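Caspase-3 (Porites astreoides, PDB 6WI4) is a coral caspase, a cysteine protease that probably takes part in apoptosis by cleaving target proteins after aspartate residues. Local coordinates at residues 14-19 / 45-50; 67-72 / 83-88; 71-76 / 109-114. One frame throughout, in Å; residues are numbered along the deposited sequence. Where two conformers were deposited one is given.

Contacts 1 and 2 lie on opposite faces of the central sheet of the caspase fold, and contact 3 lies beyond contact 2. Contact 1 packs helix 36-49 on one face of strand 13-18; contact 2 packs helix 62-73 on the other face of the sheet, at the neighbouring strand 83-88. Their centres lie about 11 Å apart, and the parallel strands are joined directly, Val15 O being 2.8 Å from Ser86 N. Contact 3 continues outward from contact 2, its centre about 9 Å away, sharing Met72 with it and bringing the Phe112 ring against that of Phe83. In caspases the loops following the central strands, here 83-88 and 123-128, carry the catalytic histidine and cysteine.

Contact 1 (14-19 / 45-50); sequences AVIINN and KLFRAL
Ala14 meets the root of the Phe47 side chain: its CB sits 3.9 Å from Phe47 CD2 and is equally near Phe47 CB, an apolar contact at an oblique angle to the ring. The two backbones come closest here, with Ala14 CA 6.7 Å from Phe47 CA. Val15 turns from the helix to the other face of the sheet, while its carbonyl oxygen is bonded to Ser86 OG as well as joined to the backbone of strand 83-88. This is the first half of the beta-alpha-beta unit made by strand 13-18, helix 36-49 and strand 53-58, within the alpha/beta core of the caspase domain. Ile16 points to the helix again. With CG1 set opposite its carbonyl carbon (chi1 -58°), the longer branch reaches the ring, CD1 lying 4.0 Å from Phe47 CD2 and CG1 4.1 Å from Phe47 CE2. With an alanine in place of Phe47, Ile16 CD1 would probably lose its packing on the ring and a gap would open between strand and helix, while Ala14 would keep only the contact at CB. Ile16 also touches Leu43 and Ala44 of the same helix, and Phe47 leans on Val54 of strand 53-58. At the strand end Asn18 ND2 bonds to Asp37 OD1 near the start of helix 36-49.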
ATOM      1  N   ALA A  14       2.679  10.148   5.714  1.00 10.30           N
ATOM      2  CA  ALA A  14       2.062   9.102   4.903  1.00  9.22           C
ATOM      3  C   ALA A  14       2.064   9.564   3.456  1.00 11.15           C
ATOM      4  O   ALA A  14       1.400  10.548   3.119  1.00 12.21           O
ATOM      5  CB  ALA A  14       0.636   8.798   5.369  1.00 10.77           C
ATOM      6  N   VAL A  15       2.800   8.871   2.618  1.00  8.28           N
ATOM      7  CA  VAL A  15       2.896   9.181   1.195  1.00  8.56           C
ATOM      8  C   VAL A  15       1.868   8.366   0.416  1.00  9.20           C
ATOM      9  O   VAL A  15       1.717   7.159   0.640  1.00  9.08           O
ATOM     10  CB  VAL A  15       4.312   8.886   0.670  1.00 11.36           C
ATOM     11  CG1 VAL A  15       4.361   9.059  -0.847  1.00 12.41           C
ATOM     12  CG2 VAL A  15       5.336   9.764   1.374  1.00 11.98           C
ATOM     13  N   ILE A  16       1.175   9.016  -0.520  1.00  7.95           N
ATOM     14  CA  ILE A  16       0.322   8.343  -1.503  1.00  7.63           C
ATOM     15  C   ILE A  16       0.794   8.742  -2.886  1.00  9.16           C
ATOM     16  O   ILE A  16       0.761   9.930  -3.232  1.00  9.99           O
ATOM     17  CB  ILE A  16      -1.160   8.710  -1.338  1.00  7.42           C
ATOM     18  CG1 ILE A  16      -1.650   8.351   0.058  1.00  9.59           C
ATOM     19  CG2 ILE A  16      -1.999   8.023  -2.417  1.00  9.36           C
ATOM     20  CD1 ILE A  16      -3.021   8.958   0.353  1.00 10.59           C
ATOM     21  N   ILE A  17       1.195   7.762  -3.686  1.00  8.97           N
ATOM     22  CA  ILE A  17       1.528   7.972  -5.087  1.00  9.38           C
ATOM     23  C   ILE A  17       0.436   7.315  -5.915  1.00  9.76           C
ATOM     24  O   ILE A  17       0.206   6.108  -5.811  1.00 10.92           O
ATOM     25  CB  ILE A  17       2.921   7.428  -5.425  1.00 10.05           C
ATOM     26  CG1 ILE A  17       3.979   8.236  -4.656  1.00 11.20           C
ATOM     27  CG2 ILE A  17       3.163   7.520  -6.927  1.00 11.71           C
ATOM     28  CD1 ILE A  17       5.367   7.625  -4.677  1.00 14.85           C
ATOM     29  N   ASN A  18      -0.257   8.117  -6.716  1.00  9.43           N
ATOM     30  CA  ASN A  18      -1.456   7.704  -7.435  1.00 11.42           C
ATOM     31  C   ASN A  18      -1.180   7.801  -8.932  1.00 10.61           C
ATOM     32  O   ASN A  18      -1.220   8.898  -9.499  1.00 11.97           O
ATOM     33  CB  ASN A  18      -2.621   8.601  -7.029  1.00 11.05           C
ATOM     34  CG  ASN A  18      -3.890   8.274  -7.764  1.00 11.34           C
ATOM     35  OD1 ASN A  18      -4.371   7.144  -7.710  1.00 12.10           O
ATOM     36  ND2 ASN A  18      -4.446   9.265  -8.466  1.00 12.48           N
ATOM     37  N   ASN A  19      -0.908   6.671  -9.585  1.00 10.30           N
ATOM     38  CA  ASN A  19      -0.586   6.673 -11.010  1.00 11.66           C
ATOM     39  C   ASN A  19      -1.799   6.207 -11.812  1.00 11.89           C
ATOM     40  O   ASN A  19      -2.199   5.037 -11.749  1.00 11.66           O
ATOM     41  CB  ASN A  19       0.659   5.826 -11.275  1.00 10.00           C
ATOM     42  CG  ASN A  19       1.936   6.578 -10.947  1.00 10.20           C
ATOM     43  OD1 ASN A  19       1.901   7.765 -10.603  1.00 12.88           O
ATOM     44  ND2 ASN A  19       3.076   5.893 -11.043  1.00 12.55           N
ATOM     45  N   LYS A  45      -8.072  10.201   3.201  1.00  9.68           N
ATOM     46  CA  LYS A  45      -8.996  10.387   4.311  1.00 11.83           C
ATOM     47  C   LYS A  45      -8.636   9.471   5.478  1.00 10.37           C
ATOM     48  O   LYS A  45      -8.588   9.908   6.638  1.00 12.60           O
ATOM     49  CB  LYS A  45     -10.423  10.127   3.817  1.00 13.00           C
ATOM     50  CG  LYS A  45     -11.499  10.270   4.871  1.00 17.52           C
ATOM     51  CD  LYS A  45     -12.896  10.029   4.289  1.00 19.27           C
ATOM     52  CE  LYS A  45     -13.934   9.989   5.408  1.00 20.34           C
ATOM     53  NZ  LYS A  45     -15.302   9.761   4.874  1.00 34.08           N
ATOM     54  N   LEU A  46      -8.310   8.211   5.179  1.00  9.98           N
ATOM     55  CA  LEU A  46      -7.962   7.255   6.222  1.00 10.87           C
ATOM     56  C   LEU A  46      -6.666   7.642   6.930  1.00  9.96           C
ATOM     57  O   LEU A  46      -6.602   7.661   8.162  1.00 11.11           O
ATOM     58  CB  LEU A  46      -7.838   5.857   5.616  1.00 10.09           C
ATOM     59  CG  LEU A  46      -7.278   4.810   6.571  1.00 11.86           C
ATOM     60  CD1 LEU A  46      -8.206   4.609   7.771  1.00 14.68           C
ATOM     61  CD2 LEU A  46      -7.025   3.492   5.847  1.00 12.62           C
ATOM     62  N   PHE A  47      -5.615   7.942   6.164  1.00 10.40           N
ATOM     63  CA  PHE A  47      -4.332   8.237   6.790  1.00  8.10           C
ATOM     64  C   PHE A  47      -4.384   9.534   7.597  1.00  9.55           C
ATOM     65  O   PHE A  47      -3.735   9.630   8.640  1.00 11.75           O
ATOM     66  CB  PHE A  47      -3.230   8.299   5.727  1.00  9.16           C
ATOM     67  CG  PHE A  47      -2.945   6.970   5.052  1.00 10.03           C
ATOM     68  CD1 PHE A  47      -3.253   5.764   5.665  1.00 10.86           C
ATOM     69  CD2 PHE A  47      -2.354   6.949   3.795  1.00 10.73           C
ATOM     70  CE1 PHE A  47      -2.985   4.553   5.033  1.00 13.09           C
ATOM     71  CE2 PHE A  47      -2.073   5.759   3.165  1.00 10.58           C
ATOM     72  CZ  PHE A  47      -2.390   4.548   3.787  1.00 10.45           C
ATOM     73  N   ARG A  48      -5.174  10.519   7.162  1.00 10.27           N
ATOM     74  CA  ARG A  48      -5.395  11.700   8.002  1.00 10.49           C
ATOM     75  C   ARG A  48      -6.089  11.327   9.307  1.00 12.79           C
ATOM     76  O   ARG A  48      -5.726  11.832  10.378  1.00 12.51           O
ATOM     77  CB  ARG A  48      -6.218  12.745   7.241  1.00 11.76           C
ATOM     78  CG  ARG A  48      -5.430  13.445   6.150  1.00 14.61           C
ATOM     79  CD  ARG A  48      -6.155  14.670   5.575  1.00 19.09           C
ATOM     80  NE  ARG A  48      -7.464  14.344   5.005  1.00 22.53           N
ATOM     81  CZ  ARG A  48      -7.688  14.129   3.711  1.00 19.08           C
ATOM     82  NH1 ARG A  48      -6.682  14.206   2.845  1.00 20.98           N
ATOM     83  NH2 ARG A  48      -8.913  13.837   3.282  1.00 18.05           N
ATOM     84  N   ALA A  49      -7.102  10.457   9.232  1.00 12.70           N
ATOM     85  CA  ALA A  49      -7.819  10.037  10.432  1.00 10.73           C
ATOM     86  C   ALA A  49      -6.936   9.238  11.380  1.00 13.32           C
ATOM     87  O   ALA A  49      -7.182   9.232  12.594  1.00 13.90           O
ATOM     88  CB  ALA A  49      -9.048   9.230  10.042  1.00 13.15           C
ATOM     89  N   LEU A  50      -5.916   8.551  10.858  1.00 12.06           N
ATOM     90  CA  LEU A  50      -4.954   7.861  11.704  1.00 10.23           C
ATOM     91  C   LEU A  50      -3.868   8.795  12.236  1.00 11.42           C
ATOM     92  O   LEU A  50      -2.924   8.327  12.884  1.00 13.61           O
ATOM     93  CB  LEU A  50      -4.318   6.700  10.929  1.00 12.07           C
ATOM     94  CG  LEU A  50      -5.273   5.635  10.403  1.00 10.66           C
ATOM     95  CD1 LEU A  50      -4.498   4.621   9.564  1.00 12.94           C
ATOM     96  CD2 LEU A  50      -5.979   4.944  11.551  1.00 12.12           C
TER

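Contact 2 (67-72 / 83-88); sequences RITKEM and FIFSIL
Thr69 OG1 is bonded to the carbonyl oxygen of Arg66, one turn back in its own helix, and more weakly to that of Ile65. Lying between the backbone N and the carbonyl carbon (chi1 64°), the hydroxyl is satisfied by the helix itself, while the other branch serves the strand: CG2 lies 3.8 Å from Phe85 CE2, oblique to that ring. One turn on, Met72 crosses Phe83 at about a right angle. Its CB approaches Phe83 CZ at 3.9 Å, and its CG is 4.0 Å from both CZ and CE1 of the same ring. Bent at chi2 and chi3, the chain carries SD past Phe83 CE1 into a Met-aromatic contact, 5.3 Å from the ring centroid and 74° off its normal. On the outer side of the helix, Arg67 NE forms a salt bridge to Glu71 OE2 (2.8 Å, 164° at the hydrogen); NE meets OE2 from above the carboxylate plane, while OE2 stays close to the guanidinium plane. Phe83 and Phe85 lie between helix 62-73 and strand 83-88. Phe85 also meets the Phe125 ring and touches Ile17, from the strands that flank its own, 123-128 and 13-18, whereas Ile84 and Ser86 face helix 36-49 across the sheet.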
ATOM      1  N   ARG A  67      12.845  10.201  -6.316  1.00 12.14           N
ATOM      2  CA  ARG A  67      13.068  11.471  -5.633  1.00 12.76           C
ATOM      3  C   ARG A  67      12.239  11.557  -4.357  1.00 11.83           C
ATOM      4  O   ARG A  67      12.745  11.964  -3.302  1.00 12.18           O
ATOM      5  CB  ARG A  67      12.743  12.640  -6.567  1.00 13.06           C
ATOM      6  CG  ARG A  67      12.814  14.016  -5.880  1.00 13.91           C
ATOM      7  CD  ARG A  67      12.349  15.162  -6.795  1.00 14.88           C
ATOM      8  NE  ARG A  67      12.160  16.401  -6.034  1.00 21.43           N
ATOM      9  CZ  ARG A  67      12.060  17.623  -6.561  1.00 22.87           C
ATOM     10  NH1 ARG A  67      11.874  18.669  -5.764  1.00 18.00           N
ATOM     11  NH2 ARG A  67      12.127  17.808  -7.877  1.00 24.67           N
ATOM     12  N   ILE A  68      10.964  11.159  -4.429  1.00 10.95           N
ATOM     13  CA  ILE A  68      10.107  11.196  -3.246  1.00 10.89           C
ATOM     14  C   ILE A  68      10.671  10.296  -2.152  1.00 11.73           C
ATOM     15  O   ILE A  68      10.754  10.688  -0.981  1.00 14.22           O
ATOM     16  CB  ILE A  68       8.667  10.801  -3.615  1.00 12.15           C
ATOM     17  CG1 ILE A  68       8.043  11.865  -4.516  1.00 12.22           C
ATOM     18  CG2 ILE A  68       7.822  10.670  -2.364  1.00 14.36           C
ATOM     19  CD1 ILE A  68       6.841  11.363  -5.295  1.00 12.92           C
ATOM     20  N   THR A  69      11.063   9.072  -2.509  1.00 12.28           N
ATOM     21  CA  THR A  69      11.558   8.168  -1.474  1.00 11.32           C
ATOM     22  C   THR A  69      12.858   8.680  -0.867  1.00 11.27           C
ATOM     23  O   THR A  69      13.052   8.574   0.346  1.00 13.55           O
ATOM     24  CB  THR A  69      11.729   6.752  -2.022  1.00 15.75           C
ATOM     25  OG1 THR A  69      12.732   6.734  -3.042  1.00 20.93           O
ATOM     26  CG2 THR A  69      10.419   6.261  -2.593  1.00 15.46           C
ATOM     27  N   LYS A  70      13.725   9.299  -1.679  1.00 12.77           N
ATOM     28  CA  LYS A  70      14.952   9.877  -1.129  1.00 11.89           C
ATOM     29  C   LYS A  70      14.645  11.037  -0.189  1.00 12.75           C
ATOM     30  O   LYS A  70      15.251  11.150   0.882  1.00 15.39           O
ATOM     31  CB  LYS A  70      15.884  10.340  -2.250  1.00 13.35           C
ATOM     32  CG  LYS A  70      17.145  11.019  -1.707  1.00 19.87           C
ATOM     33  CD  LYS A  70      18.197  11.235  -2.768  1.00 31.37           C
ATOM     34  CE  LYS A  70      19.469  11.793  -2.137  1.00 33.73           C
ATOM     35  NZ  LYS A  70      20.576  11.947  -3.124  1.00 34.26           N
ATOM     36  N   GLU A  71      13.701  11.903  -0.561  1.00 12.28           N
ATOM     37  CA  GLU A  71      13.321  12.993   0.331  1.00 11.57           C
ATOM     38  C   GLU A  71      12.753  12.477   1.649  1.00 10.82           C
ATOM     39  O   GLU A  71      12.965  13.098   2.696  1.00 13.93           O
ATOM     40  CB  GLU A  71      12.323  13.917  -0.378  1.00 12.58           C
ATOM     41  CG  GLU A  71      12.961  14.615  -1.570  1.00 14.24           C
ATOM     42  CD  GLU A  71      12.000  15.425  -2.409  1.00 17.09           C
ATOM     43  OE1 GLU A  71      10.767  15.261  -2.279  1.00 17.30           O
ATOM     44  OE2 GLU A  71      12.508  16.230  -3.216  1.00 21.45           O
ATOM     45  N   MET A  72      12.043  11.338   1.626  1.00 10.33           N
ATOM     46  CA  MET A  72      11.541  10.760   2.869  1.00 13.96           C
ATOM     47  C   MET A  72      12.666  10.119   3.677  1.00 13.10           C
ATOM     48  O   MET A  72      12.669  10.187   4.912  1.00 14.61           O
ATOM     49  CB  MET A  72      10.449   9.728   2.569  1.00 12.30           C
ATOM     50  CG  MET A  72       9.203  10.312   1.940  1.00 13.12           C
ATOM     51  SD  MET A  72       8.424  11.554   2.977  1.00 19.00           S
ATOM     52  CE  MET A  72       8.748  13.018   2.001  1.00 23.30           C
ATOM     53  N   PHE A  83       5.973   5.546   9.835  1.00 11.52           N
ATOM     54  CA  PHE A  83       6.029   6.046   8.461  1.00  9.23           C
ATOM     55  C   PHE A  83       5.141   5.181   7.587  1.00  8.23           C
ATOM     56  O   PHE A  83       5.130   3.958   7.743  1.00  9.76           O
ATOM     57  CB  PHE A  83       7.464   6.038   7.912  1.00 10.67           C
ATOM     58  CG  PHE A  83       7.567   6.410   6.453  1.00  9.29           C
ATOM     59  CD1 PHE A  83       7.338   7.714   6.043  1.00 10.26           C
ATOM     60  CD2 PHE A  83       7.907   5.460   5.501  1.00 12.40           C
ATOM     61  CE1 PHE A  83       7.429   8.058   4.697  1.00 12.39           C
ATOM     62  CE2 PHE A  83       7.999   5.796   4.157  1.00 13.52           C
ATOM     63  CZ  PHE A  83       7.759   7.104   3.758  1.00 13.58           C
ATOM     64  N   ILE A  84       4.415   5.810   6.660  1.00  8.14           N
ATOM     65  CA  ILE A  84       3.546   5.107   5.716  1.00 10.67           C
ATOM     66  C   ILE A  84       3.936   5.492   4.299  1.00  8.87           C
ATOM     67  O   ILE A  84       4.093   6.681   4.002  1.00  9.21           O
ATOM     68  CB  ILE A  84       2.064   5.436   5.963  1.00  8.46           C
ATOM     69  CG1 ILE A  84       1.592   4.781   7.258  1.00  7.87           C
ATOM     70  CG2 ILE A  84       1.199   5.022   4.755  1.00  9.83           C
ATOM     71  CD1 ILE A  84       0.159   5.147   7.633  1.00  9.21           C
ATOM     72  N   PHE A  85       4.055   4.492   3.423  1.00 10.01           N
ATOM     73  CA  PHE A  85       4.232   4.696   1.990  1.00  9.55           C
ATOM     74  C   PHE A  85       3.198   3.859   1.251  1.00 10.44           C
ATOM     75  O   PHE A  85       3.066   2.664   1.521  1.00 11.23           O
ATOM     76  CB  PHE A  85       5.646   4.302   1.545  1.00 10.28           C
ATOM     77  CG  PHE A  85       5.880   4.438   0.072  1.00 12.41           C
ATOM     78  CD1 PHE A  85       5.529   3.415  -0.805  1.00 15.43           C
ATOM     79  CD2 PHE A  85       6.484   5.570  -0.437  1.00 18.15           C
ATOM     80  CE1 PHE A  85       5.746   3.536  -2.158  1.00 16.70           C
ATOM     81  CE2 PHE A  85       6.709   5.695  -1.803  1.00 15.80           C
ATOM     82  CZ  PHE A  85       6.348   4.673  -2.654  1.00 16.03           C
ATOM     83  N   SER A  86       2.479   4.466   0.311  1.00  8.50           N
ATOM     84  CA  SER A  86       1.484   3.713  -0.442  1.00  9.77           C
ATOM     85  C   SER A  86       1.571   4.098  -1.909  1.00 10.01           C
ATOM     86  O   SER A  86       1.866   5.244  -2.248  1.00 10.70           O
ATOM     87  CB  SER A  86       0.061   3.949   0.100  1.00  9.25           C
ATOM     88  OG  SER A  86      -0.335   5.313  -0.056  1.00 11.28           O
ATOM     89  N   ILE A  87       1.329   3.130  -2.783  1.00  7.70           N
ATOM     90  CA  ILE A  87       1.369   3.411  -4.209  1.00  9.17           C
ATOM     91  C   ILE A  87       0.266   2.634  -4.906  1.00  9.02           C
ATOM     92  O   ILE A  87      -0.005   1.474  -4.584  1.00 10.32           O
ATOM     93  CB  ILE A  87       2.759   3.117  -4.817  1.00  9.93           C
ATOM     94  CG1 ILE A  87       2.804   3.591  -6.275  1.00 10.97           C
ATOM     95  CG2 ILE A  87       3.128   1.652  -4.658  1.00 11.51           C
ATOM     96  CD1 ILE A  87       4.232   3.772  -6.815  1.00 14.11           C
ATOM     97  N   LEU A  88      -0.388   3.308  -5.846  1.00  9.18           N
ATOM     98  CA  LEU A  88      -1.503   2.789  -6.625  1.00  9.69           C
ATOM     99  C   LEU A  88      -1.079   2.878  -8.083  1.00 10.13           C
ATOM    100  O   LEU A  88      -0.953   3.983  -8.622  1.00  9.29           O
ATOM    101  CB  LEU A  88      -2.767   3.616  -6.361  1.00  9.89           C
ATOM    102  CG  LEU A  88      -3.008   4.076  -4.920  1.00  9.37           C
ATOM    103  CD1 LEU A  88      -4.137   5.110  -4.904  1.00 10.63           C
ATOM    104  CD2 LEU A  88      -3.363   2.883  -4.036  1.00 10.07           C
TER

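Contact 3 (71-76 / 109-114)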
ATOM      1  N   GLU A  71      13.701  11.903  -0.561  1.00 12.28           N
ATOM      2  CA  GLU A  71      13.321  12.993   0.331  1.00 11.57           C
ATOM      3  C   GLU A  71      12.753  12.477   1.649  1.00 10.82           C
ATOM      4  O   GLU A  71      12.965  13.098   2.696  1.00 13.93           O
ATOM      5  CB  GLU A  71      12.323  13.917  -0.378  1.00 12.58           C
ATOM      6  CG  GLU A  71      12.961  14.615  -1.570  1.00 14.24           C
ATOM      7  CD  GLU A  71      12.000  15.425  -2.409  1.00 17.09           C
ATOM      8  OE1 GLU A  71      10.767  15.261  -2.279  1.00 17.30           O
ATOM      9  OE2 GLU A  71      12.508  16.230  -3.216  1.00 21.45           O
ATOM     10  N   MET A  72      12.043  11.338   1.626  1.00 10.33           N
ATOM     11  CA  MET A  72      11.541  10.760   2.869  1.00 13.96           C
ATOM     12  C   MET A  72      12.666  10.119   3.677  1.00 13.10           C
ATOM     13  O   MET A  72      12.669  10.187   4.912  1.00 14.61           O
ATOM     14  CB  MET A  72      10.449   9.728   2.569  1.00 12.30           C
ATOM     15  CG  MET A  72       9.203  10.312   1.940  1.00 13.12           C
ATOM     16  SD  MET A  72       8.424  11.554   2.977  1.00 19.00           S
ATOM     17  CE  MET A  72       8.748  13.018   2.001  1.00 23.30           C
ATOM     18  N   ALA A  73      13.634   9.500   3.002  1.00 11.99           N
ATOM     19  CA  ALA A  73      14.729   8.839   3.710  1.00 12.68           C
ATOM     20  C   ALA A  73      15.639   9.838   4.412  1.00 15.47           C
ATOM     21  O   ALA A  73      16.264   9.497   5.424  1.00 18.36           O
ATOM     22  CB  ALA A  73      15.530   7.983   2.737  1.00 14.39           C
ATOM     23  N   ILE A  74      15.738  11.063   3.886  1.00 15.02           N
ATOM     24  CA  ILE A  74      16.580  12.109   4.474  1.00 17.71           C
ATOM     25  C   ILE A  74      15.811  12.974   5.463  1.00 16.24           C
ATOM     26  O   ILE A  74      16.417  13.833   6.132  1.00 18.62           O
ATOM     27  CB  ILE A  74      17.183  12.980   3.350  1.00 18.06           C
ATOM     28  CG1 ILE A  74      18.510  13.605   3.773  1.00 29.05           C
ATOM     29  CG2 ILE A  74      16.202  14.045   2.908  1.00 20.43           C
ATOM     30  CD1 ILE A  74      19.133  14.462   2.678  1.00 31.41           C
ATOM     31  N   THR A  75      14.499  12.778   5.575  1.00 14.52           N
ATOM     32  CA  THR A  75      13.689  13.476   6.559  1.00 14.06           C
ATOM     33  C   THR A  75      14.117  13.079   7.968  1.00 13.31           C
ATOM     34  O   THR A  75      14.506  11.935   8.215  1.00 17.23           O
ATOM     35  CB  THR A  75      12.208  13.144   6.332  1.00 14.00           C
ATOM     36  OG1 THR A  75      11.737  13.808   5.150  1.00 15.07           O
ATOM     37  CG2 THR A  75      11.346  13.568   7.510  1.00 14.52           C
ATOM     38  N   ASN A  76      14.083  14.051   8.881  1.00 17.77           N
ATOM     39  CA  ASN A  76      14.278  13.788  10.306  1.00 18.12           C
ATOM     40  C   ASN A  76      12.984  13.232  10.883  1.00 14.00           C
ATOM     41  O   ASN A  76      12.005  13.967  11.058  1.00 16.95           O
ATOM     42  CB  ASN A  76      14.692  15.063  11.039  1.00 21.32           C
ATOM     43  CG  ASN A  76      14.657  14.896  12.547  1.00 23.29           C
ATOM     44  OD1 ASN A  76      14.888  13.802  13.055  1.00 21.18           O
ATOM     45  ND2 ASN A  76      14.366  15.980  13.271  1.00 24.10           N
ATOM     46  N   THR A 109      11.974   0.163  -0.999  1.00 26.49           N
ATOM     47  CA  THR A 109      12.006  -0.132   0.422  1.00 26.90           C
ATOM     48  C   THR A 109      13.416  -0.135   0.982  1.00 25.33           C
ATOM     49  O   THR A 109      13.605   0.211   2.153  1.00 33.23           O
ATOM     50  CB  THR A 109      11.322  -1.481   0.674  1.00 25.80           C
ATOM     51  OG1 THR A 109      11.824  -2.447  -0.254  1.00 24.11           O
ATOM     52  CG2 THR A 109       9.829  -1.348   0.427  1.00 27.25           C
ATOM     53  N   ALA A 110      14.412  -0.473   0.156  1.00 30.32           N
ATOM     54  CA  ALA A 110      15.789  -0.564   0.631  1.00 33.58           C
ATOM     55  C   ALA A 110      16.259   0.749   1.243  1.00 33.29           C
ATOM     56  O   ALA A 110      16.910   0.751   2.294  1.00 40.54           O
ATOM     57  CB  ALA A 110      16.714  -0.969  -0.517  1.00 36.22           C
ATOM     58  N   ILE A 111      15.925   1.874   0.609  1.00 33.49           N
ATOM     59  CA  ILE A 111      16.428   3.174   1.036  1.00 36.71           C
ATOM     60  C   ILE A 111      15.987   3.548   2.451  1.00 31.42           C
ATOM     61  O   ILE A 111      16.533   4.489   3.031  1.00 41.00           O
ATOM     62  CB  ILE A 111      16.005   4.246   0.003  1.00 37.01           C
ATOM     63  CG1 ILE A 111      16.732   5.571   0.244  1.00 42.47           C
ATOM     64  CG2 ILE A 111      14.503   4.448   0.019  1.00 30.54           C
ATOM     65  CD1 ILE A 111      17.022   6.342  -1.025  1.00 37.07           C
ATOM     66  N   PHE A 112      15.066   2.791   3.053  1.00 35.00           N
ATOM     67  CA  PHE A 112      14.592   3.074   4.402  0.50 31.06           C
ATOM     68  C   PHE A 112      15.182   2.156   5.464  1.00 33.90           C
ATOM     69  O   PHE A 112      14.986   2.413   6.659  1.00 33.37           O
ATOM     70  CB  PHE A 112      13.064   2.979   4.453  0.50 29.76           C
ATOM     71  CG  PHE A 112      12.374   4.042   3.662  0.50 25.91           C
ATOM     72  CD1 PHE A 112      12.234   5.319   4.174  0.50 27.90           C
ATOM     73  CD2 PHE A 112      11.875   3.768   2.401  0.50 23.76           C
ATOM     74  CE1 PHE A 112      11.602   6.300   3.448  0.50 23.22           C
ATOM     75  CE2 PHE A 112      11.244   4.745   1.668  0.50 25.22           C
ATOM     76  CZ  PHE A 112      11.105   6.014   2.192  0.50 21.30           C
ATOM     77  N   LYS A 113      15.890   1.094   5.071  1.00 33.01           N
ATOM     78  CA  LYS A 113      16.491   0.215   6.067  1.00 34.82           C
ATOM     79  C   LYS A 113      17.628   0.896   6.817  1.00 38.67           C
ATOM     80  O   LYS A 113      17.986   0.452   7.914  1.00 38.98           O
ATOM     81  CB  LYS A 113      16.995  -1.068   5.403  1.00 34.44           C
ATOM     82  N   ASP A 114      18.198   1.961   6.249  1.00 39.98           N
ATOM     83  CA  ASP A 114      19.310   2.689   6.849  1.00 39.26           C
ATOM     84  C   ASP A 114      18.931   4.127   7.177  1.00 41.95           C
ATOM     85  O   ASP A 114      19.804   5.002   7.223  1.00 45.34           O
ATOM     86  CB  ASP A 114      20.524   2.660   5.920  1.00 40.14           C
ATOM     87  CG  ASP A 114      20.911   1.252   5.513  1.00 47.58           C
ATOM     88  OD1 ASP A 114      21.197   0.432   6.412  1.00 42.43           O
ATOM     89  OD2 ASP A 114      20.919   0.963   4.296  1.00 44.15           O
TER
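Met72 and Ala73, near the end of helix 62-73, pack against Ile111 and Phe112 of segment 109-114. Phe112 presents its edge to the helix: Met72 CB lies close to the ring plane, 3.7 Å from Phe112 CE1 and 3.8 Å from CZ. The same CE1 comes obliquely to 3.8 Å from Ala73 N. Phe112 has two deposited conformers, and these ring distances belong to one of them. The methyl of Ala73 points at the other segment and fits against Ile111, with CB 3.6 Å from Ile111 O and 3.7 Å from Ile111 CG1. One methyl can touch both because Ile111 turns CG1 away from its backbone N and beside its own carbonyl carbon (chi1 -169°).

What sets these groups lies one shell out. Residues Ala110 to Lys113 form a type I beta turn, closed by Lys113 N on Ala110 O at 3.0 Å, which brings Ile111 and Phe112 up to the helix. On the other side, Thr75 OG1 donates to Glu71 O at 2.8 Å, 21° out of the carbonyl plane, tying the chain beyond Ala73 back to the preceding turn. Met72 O receives His77 NE2 and, weakly, Thr75 N. Farther in, the Phe112 ring meets that of Phe83 with planes at about 30° and touches Phe147 of strand 147-151, and Met72 reaches Ile13 and Val15.

No hydrogen bond or salt bridge spans the two segments: Met72 O, Glu71 O, Thr75 OG1 and the turn bonds find their partners away from the interface. The join rests on van der Waals packing, mostly of carbon on carbon, and with no directional bond across it the edge of the Phe112 ring is held by fit alone.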